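Local atomic coordinates of sortase (Actinomyces oris, PDB entry 2XWG), a protein that probably joins fimbrial subunits covalently as a class C (pilin) sortase, and whose soluble catalytic domain binds calcium ions. Residues A[60-65]-A[137-142]; A[94-99]-A[174-179]; A[209-214]-A[220-225]. One frame throughout, in Å; residues are numbered along the deposited sequence.

Contact 1 of 3, residues A[60-65]-A[137-142]; sequences ASAETY and LPVGGP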
# COMPACT_ATOMS: atom_id res chain seq x y z
N ALA A 60 -11.44 -13.89 -4.45
CA ALA A 60 -12.78 -13.69 -3.90
C ALA A 60 -12.70 -13.52 -2.38
O ALA A 60 -13.45 -12.74 -1.80
CB ALA A 60 -13.70 -14.84 -4.25
N SER A 61 -11.79 -14.25 -1.75
CA SER A 61 -11.57 -14.11 -0.33
C SER A 61 -10.97 -12.74 -0.01
O SER A 61 -11.37 -12.08 0.96
CB SER A 61 -10.66 -15.22 0.18
OG SER A 61 -10.39 -15.02 1.56
N ALA A 62 -10.01 -12.31 -0.83
CA ALA A 62 -9.45 -10.97 -0.69
C ALA A 62 -10.57 -9.95 -0.75
O ALA A 62 -10.64 -9.05 0.09
CB ALA A 62 -8.44 -10.70 -1.79
N GLU A 63 -11.47 -10.09 -1.73
CA GLU A 63 -12.53 -9.10 -1.90
C GLU A 63 -13.53 -9.17 -0.74
O GLU A 63 -14.07 -8.16 -0.30
CB GLU A 63 -13.22 -9.25 -3.25
CG GLU A 63 -12.25 -9.56 -4.40
CD GLU A 63 -12.67 -8.95 -5.74
OE1 GLU A 63 -13.31 -7.87 -5.72
OE2 GLU A 63 -12.35 -9.55 -6.80
N THR A 64 -13.77 -10.38 -0.23
CA THR A 64 -14.57 -10.50 0.97
C THR A 64 -13.89 -9.76 2.11
O THR A 64 -14.53 -8.93 2.76
CB THR A 64 -14.86 -11.97 1.33
OG1 THR A 64 -15.77 -12.51 0.35
CG2 THR A 64 -15.49 -12.08 2.71
N TYR A 65 -12.59 -10.00 2.33
CA TYR A 65 -11.82 -9.26 3.35
C TYR A 65 -12.05 -7.75 3.29
O TYR A 65 -12.39 -7.11 4.30
CB TYR A 65 -10.31 -9.56 3.26
CG TYR A 65 -9.49 -8.85 4.35
CD1 TYR A 65 -9.07 -7.54 4.20
CD2 TYR A 65 -9.14 -9.52 5.52
CE1 TYR A 65 -8.33 -6.90 5.20
CE2 TYR A 65 -8.40 -8.89 6.52
CZ TYR A 65 -8.00 -7.59 6.36
OH TYR A 65 -7.27 -6.98 7.36
N LEU A 137 -6.74 -4.68 1.10
CA LEU A 137 -5.77 -5.46 0.33
C LEU A 137 -5.68 -4.91 -1.08
O LEU A 137 -6.68 -4.43 -1.61
CB LEU A 137 -6.19 -6.93 0.32
CG LEU A 137 -6.32 -7.58 1.69
CD1 LEU A 137 -6.80 -9.01 1.58
CD2 LEU A 137 -5.00 -7.52 2.45
N PRO A 138 -4.50 -4.97 -1.71
CA PRO A 138 -4.36 -4.39 -3.06
C PRO A 138 -4.92 -5.26 -4.19
O PRO A 138 -4.16 -5.78 -5.01
CB PRO A 138 -2.84 -4.27 -3.22
CG PRO A 138 -2.28 -5.35 -2.37
CD PRO A 138 -3.23 -5.51 -1.20
N VAL A 139 -6.25 -5.42 -4.22
CA VAL A 139 -6.91 -6.16 -5.29
C VAL A 139 -7.93 -5.24 -5.94
O VAL A 139 -8.78 -5.69 -6.73
CB VAL A 139 -7.62 -7.44 -4.78
CG1 VAL A 139 -6.63 -8.58 -4.55
CG2 VAL A 139 -8.41 -7.13 -3.51
N GLY A 140 -7.86 -3.96 -5.63
CA GLY A 140 -8.75 -3.00 -6.25
C GLY A 140 -10.22 -3.28 -5.96
O GLY A 140 -10.56 -4.07 -5.08
N GLY A 141 -11.10 -2.61 -6.69
CA GLY A 141 -12.52 -2.81 -6.47
C GLY A 141 -13.09 -1.63 -5.72
O GLY A 141 -12.34 -0.73 -5.34
N PRO A 142 -14.40 -1.65 -5.47
CA PRO A 142 -15.11 -0.44 -5.03
C PRO A 142 -15.12 -0.30 -3.51
O PRO A 142 -15.12 -1.30 -2.79
CB PRO A 142 -16.52 -0.69 -5.54
CG PRO A 142 -16.66 -2.26 -5.55
CD PRO A 142 -15.27 -2.84 -5.42
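Ala62 and Leu137 bring helix 55-68 and the loop 137-142 closest, their CA atoms 6.7 Å apart, and the loop bends sharply through an inverse gamma turn centred on Pro138, closed by Val139 N to Leu137 O (2.8 Å), so that both Leu137 and Val139 face the helix. The contact is apolar throughout. Tyr65, one helical turn beyond Ala62, has CG anti to its backbone nitrogen (chi1 -177°), which carries the ring out to Leu137. The two side chains cross at about a right angle, and CD1 of Tyr65 lies 3.7 Å from CG of Leu137, while the CD1 methyl of Leu137 comes up beside the CB and CG of the tyrosine. That same methyl reaches back to the helix at Ala62, 4.0 Å from its CA. The CB of Ala62 sits in front of both branches of Val139, with CG1 at 3.9 Å and CG2 at 4.0 Å. With an alanine in place of Tyr65, Leu137 would probably lose the ring that lies across its isobutyl group, leaving a gap between the helix and the loop. Tyr92 and Glu95 also touch both Tyr65 and Leu137, and Asn66 OD1 accepts a hydrogen bond from Leu137 N. This is a helix packed by its small and aromatic residues on a loop of the sortase beta fold, an N-terminal helical addition of the kind found in class C sortases.

Contact 2 of 3, residues A[94-99]-A[174-179]; sequences HEMDID and VSSLGQ. With CA (calcium ion), chain G.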
# COMPACT_ATOMS: atom_id res chain seq x y z
N HIS A 94 -3.39 -14.65 6.28
CA HIS A 94 -3.89 -15.72 5.44
C HIS A 94 -4.42 -15.17 4.12
O HIS A 94 -4.58 -15.91 3.17
CB HIS A 94 -4.99 -16.52 6.15
CG HIS A 94 -4.48 -17.66 6.96
ND1 HIS A 94 -4.48 -17.65 8.34
CD2 HIS A 94 -3.96 -18.86 6.59
CE1 HIS A 94 -3.98 -18.79 8.79
NE2 HIS A 94 -3.66 -19.54 7.75
N GLU A 95 -4.70 -13.88 4.06
CA GLU A 95 -5.17 -13.32 2.81
C GLU A 95 -4.02 -13.14 1.83
O GLU A 95 -2.90 -12.87 2.24
CB GLU A 95 -5.91 -12.01 3.04
CG GLU A 95 -7.10 -12.17 3.96
CD GLU A 95 -8.22 -12.97 3.31
OE1 GLU A 95 -8.16 -13.21 2.08
OE2 GLU A 95 -9.18 -13.34 4.03
N MET A 96 -4.30 -13.34 0.55
CA MET A 96 -3.30 -13.17 -0.49
C MET A 96 -1.97 -13.86 -0.17
O MET A 96 -0.91 -13.22 -0.27
CB MET A 96 -3.09 -11.68 -0.74
CG MET A 96 -4.38 -10.95 -1.01
SD MET A 96 -4.12 -9.26 -1.59
CE MET A 96 -3.63 -9.53 -3.29
N ASP A 97 -2.02 -15.14 0.20
CA ASP A 97 -0.85 -15.86 0.71
C ASP A 97 -0.37 -17.04 -0.16
O ASP A 97 0.41 -17.89 0.30
CB ASP A 97 -1.06 -16.30 2.18
CG ASP A 97 -1.91 -17.58 2.32
OD1 ASP A 97 -2.91 -17.77 1.58
OD2 ASP A 97 -1.56 -18.41 3.19
N ILE A 98 -0.82 -17.09 -1.41
CA ILE A 98 -0.35 -18.11 -2.33
C ILE A 98 1.17 -18.07 -2.49
O ILE A 98 1.84 -19.09 -2.35
CB ILE A 98 -0.94 -17.95 -3.72
CG1 ILE A 98 -2.46 -17.90 -3.67
CG2 ILE A 98 -0.49 -19.09 -4.61
CD1 ILE A 98 -3.10 -17.58 -5.03
N ASP A 99 1.70 -16.89 -2.81
CA ASP A 99 3.15 -16.66 -2.90
C ASP A 99 3.61 -15.85 -1.70
O ASP A 99 2.80 -15.28 -0.96
CB ASP A 99 3.51 -15.87 -4.17
CG ASP A 99 3.15 -16.61 -5.45
OD1 ASP A 99 3.48 -17.82 -5.54
OD2 ASP A 99 2.55 -15.97 -6.36
N VAL A 174 -0.58 -1.91 -10.10
CA VAL A 174 -0.46 -2.88 -9.02
C VAL A 174 -0.94 -4.26 -9.51
O VAL A 174 -2.14 -4.46 -9.69
CB VAL A 174 -1.27 -2.42 -7.81
CG1 VAL A 174 -1.14 -3.42 -6.67
CG2 VAL A 174 -0.82 -1.03 -7.38
N SER A 175 -0.01 -5.19 -9.75
CA SER A 175 -0.36 -6.56 -10.15
C SER A 175 -0.46 -7.56 -8.99
O SER A 175 0.43 -7.62 -8.14
CB SER A 175 0.63 -7.09 -11.18
OG SER A 175 0.54 -6.31 -12.36
N SER A 176 -1.53 -8.34 -8.96
CA SER A 176 -1.68 -9.41 -7.98
C SER A 176 -2.77 -10.37 -8.44
O SER A 176 -3.69 -9.97 -9.15
CB SER A 176 -2.07 -8.87 -6.61
OG SER A 176 -3.39 -8.35 -6.66
N LEU A 177 -2.66 -11.63 -8.02
CA LEU A 177 -3.67 -12.63 -8.34
C LEU A 177 -4.13 -12.54 -9.81
O LEU A 177 -5.31 -12.36 -10.09
CB LEU A 177 -4.85 -12.48 -7.38
CG LEU A 177 -4.72 -13.11 -5.98
CD1 LEU A 177 -3.29 -13.47 -5.64
CD2 LEU A 177 -5.31 -12.20 -4.94
N GLY A 178 -3.18 -12.64 -10.73
CA GLY A 178 -3.48 -12.71 -12.15
C GLY A 178 -4.04 -11.47 -12.80
O GLY A 178 -4.53 -11.54 -13.93
N GLN A 179 -3.95 -10.33 -12.13
CA GLN A 179 -4.65 -9.16 -12.62
C GLN A 179 -3.90 -7.84 -12.36
O GLN A 179 -3.44 -7.61 -11.26
CB GLN A 179 -6.01 -9.12 -11.97
CG GLN A 179 -7.00 -8.22 -12.65
CD GLN A 179 -8.41 -8.56 -12.26
OE1 GLN A 179 -8.78 -9.75 -12.22
NE2 GLN A 179 -9.21 -7.54 -11.94
CA CA G . -5.78 -17.51 1.36
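Met96 and Leu177 cross obliquely and meet through their terminal methyls, CE of the methionine lying 3.6 Å from CD2 of the leucine. Met96 has an extended chi2 but bends at the thioether (chi3 76°), and this bend turns CE into the corner between Leu177 and Ser176. There the same methyl lies against the serine, 3.6 Å from OG. The hydroxyl is not left to the methionine: it is hydrogen-bonded to Pro138 O. Leu177 uses its other branch for Ile98, again at an oblique angle, with CD1 of one 4.2 Å from CD1 of the other at the more exposed side of the contact. The backbone presents these side chains in two ways: Met96 has a left-handed conformation, and Leu177 occupies the second position of a type I' beta turn from Ser176 to Gln179, bonded in both directions between its end residues. Asp97 CB points away from the turn, and its OD1 binds a calcium ion at 2.9 Å together with His94 O at 2.7 Å. Glu58 of helix 55-68 is the third protein ligand. The loop thus runs from helix 87-93 to strand 103-107 with the calcium site at one part of its surface and the hairpin turn between strands 171-176 and 179-191 packed against another, while Arg59 of helix 55-68 touches Leu177 and hydrogen-bonds Ser176 O.

Contact 3 of 3, residues A[209-214]-A[220-225]; sequences TLITCT and SHRLLV
Cys213 and Arg222 face each other as a non-hydrogen-bonded antiparallel pair, and the cysteine sulfur stands over one face of the guanidinium, offset toward its rim, with SG 3.5 Å from NH1. Cys213 is the predicted acyl-thioester nucleophile, and an arginine beside the cysteine is a hallmark of sortase active sites. The arginine chain bends at chi2 (-51°), bringing the guanidinium beside Cys213, where NH1 donates to His221 O at 2.6 Å from above the carbonyl plane and NE forms a salt bridge with Asp76. Trp78 touches Cys213, so both residues meet an Asp-Pro-Trp stretch, consistent with the lid over the active site of class C sortases. On the same face, Ile211 lies side by side with Leu224 and reaches Arg222 CB with its CD1 (4.0 Å). The opposite face carries Thr212, whose CG2 lies 3.9 Å from Leu223 CB; its OG1 is hydrogen-bonded to Thr152 OG1 and Gly150 O. The backbone holds the register through paired bonds at Leu210-Val225 and Thr212-Leu223. At the hairpin end, His221 N sits nearly in line with the Thr214 C=O bond, 2.7 Å from O, with its N-H bent (149°), the return bond from Thr214 N is weak, and Ser220 with His221 opposite Thr214 makes a classic beta bulge. Strand 206-214 also pairs with strand 144-149 and strand 221-229 with strand 179-191, and Leu210 packs on strand 103-107.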
# COMPACT_ATOMS: atom_id res chain seq x y z
N THR A 209 -2.96 4.57 -2.00
CA THR A 209 -2.00 5.59 -1.58
C THR A 209 -0.60 5.01 -1.32
O THR A 209 -0.44 4.06 -0.54
CB THR A 209 -2.46 6.31 -0.31
OG1 THR A 209 -3.74 6.89 -0.54
CG2 THR A 209 -1.48 7.40 0.07
N LEU A 210 0.40 5.59 -1.98
CA LEU A 210 1.79 5.33 -1.70
C LEU A 210 2.29 6.29 -0.63
O LEU A 210 2.29 7.50 -0.82
CB LEU A 210 2.59 5.53 -2.98
CG LEU A 210 1.97 4.87 -4.22
CD1 LEU A 210 2.79 5.16 -5.45
CD2 LEU A 210 1.84 3.36 -4.05
N ILE A 211 2.73 5.78 0.51
CA ILE A 211 3.21 6.69 1.53
C ILE A 211 4.68 6.48 1.86
O ILE A 211 5.12 5.36 2.00
CB ILE A 211 2.39 6.56 2.81
CG1 ILE A 211 2.89 7.53 3.88
CG2 ILE A 211 2.46 5.14 3.33
CD1 ILE A 211 1.99 7.59 5.10
N THR A 212 5.43 7.57 1.97
CA THR A 212 6.82 7.50 2.40
C THR A 212 7.13 8.59 3.43
O THR A 212 6.27 9.43 3.75
CB THR A 212 7.76 7.64 1.22
OG1 THR A 212 9.10 7.42 1.65
CG2 THR A 212 7.67 9.01 0.67
N CYS A 213 8.34 8.59 3.97
CA CYS A 213 8.75 9.65 4.88
C CYS A 213 9.37 10.80 4.13
O CYS A 213 9.89 10.61 3.02
CB CYS A 213 9.74 9.11 5.88
SG CYS A 213 8.92 8.02 6.98
N THR A 214 9.30 11.98 4.72
CA THR A 214 9.82 13.19 4.08
C THR A 214 10.02 14.28 5.13
O THR A 214 9.30 14.32 6.13
CB THR A 214 8.88 13.70 2.98
OG1 THR A 214 9.64 14.42 2.00
CG2 THR A 214 7.79 14.59 3.56
N SER A 220 10.31 14.23 9.19
CA SER A 220 9.47 14.95 10.13
C SER A 220 8.03 14.82 9.68
O SER A 220 7.11 14.99 10.48
CB SER A 220 9.85 16.43 10.16
OG SER A 220 9.40 17.05 8.97
N HIS A 221 7.82 14.53 8.40
CA HIS A 221 6.47 14.38 7.84
C HIS A 221 6.26 13.07 7.04
O HIS A 221 7.06 12.14 7.15
CB HIS A 221 6.12 15.59 6.98
CG HIS A 221 6.04 16.88 7.74
ND1 HIS A 221 7.14 17.63 8.06
CD2 HIS A 221 4.97 17.54 8.26
CE1 HIS A 221 6.77 18.71 8.72
NE2 HIS A 221 5.45 18.68 8.87
N ARG A 222 5.18 13.02 6.27
CA ARG A 222 4.86 11.90 5.38
C ARG A 222 4.40 12.41 4.04
O ARG A 222 3.58 13.30 3.98
CB ARG A 222 3.72 11.08 5.94
CG ARG A 222 3.98 10.52 7.30
CD ARG A 222 5.28 9.80 7.36
NE ARG A 222 5.47 9.26 8.70
CZ ARG A 222 6.48 9.58 9.49
NH1 ARG A 222 7.41 10.44 9.08
NH2 ARG A 222 6.58 9.02 10.70
N LEU A 223 4.91 11.84 2.96
CA LEU A 223 4.42 12.21 1.64
C LEU A 223 3.39 11.17 1.16
O LEU A 223 3.67 9.98 1.16
CB LEU A 223 5.59 12.34 0.67
CG LEU A 223 5.20 12.30 -0.80
CD1 LEU A 223 4.58 13.62 -1.16
CD2 LEU A 223 6.43 12.04 -1.66
N LEU A 224 2.19 11.63 0.80
CA LEU A 224 1.10 10.74 0.41
C LEU A 224 0.75 11.00 -1.02
O LEU A 224 0.24 12.06 -1.33
CB LEU A 224 -0.17 10.97 1.23
CG LEU A 224 -0.21 11.00 2.77
CD1 LEU A 224 -1.53 10.44 3.26
CD2 LEU A 224 0.90 10.26 3.43
N VAL A 225 1.00 10.03 -1.88
CA VAL A 225 0.61 10.10 -3.27
C VAL A 225 -0.57 9.15 -3.44
O VAL A 225 -0.46 7.95 -3.19
CB VAL A 225 1.76 9.67 -4.18
CG1 VAL A 225 1.26 9.35 -5.60
CG2 VAL A 225 2.86 10.73 -4.21

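In the fold
From the N terminus, helix 55-68 supplies the first half of contact 1 and residues 94-99 the first half of contact 2; residues 137-142 then close contact 1 before 174-179 closes contact 2. The two therefore cross along the chain, and in space they touch: Met96 CE packs on Val139 CG1, and Ser61 OG pairs with Glu95 OE1. Together they tie the N-terminal helices and calcium-binding loop to one side of the beta domain. Contact 3 follows in series, a local hairpin closing over five residues on the opposite side of the chain's centre, its centre about 24 Å from those of the others. Contacts 2 and 3 reach the same sheet.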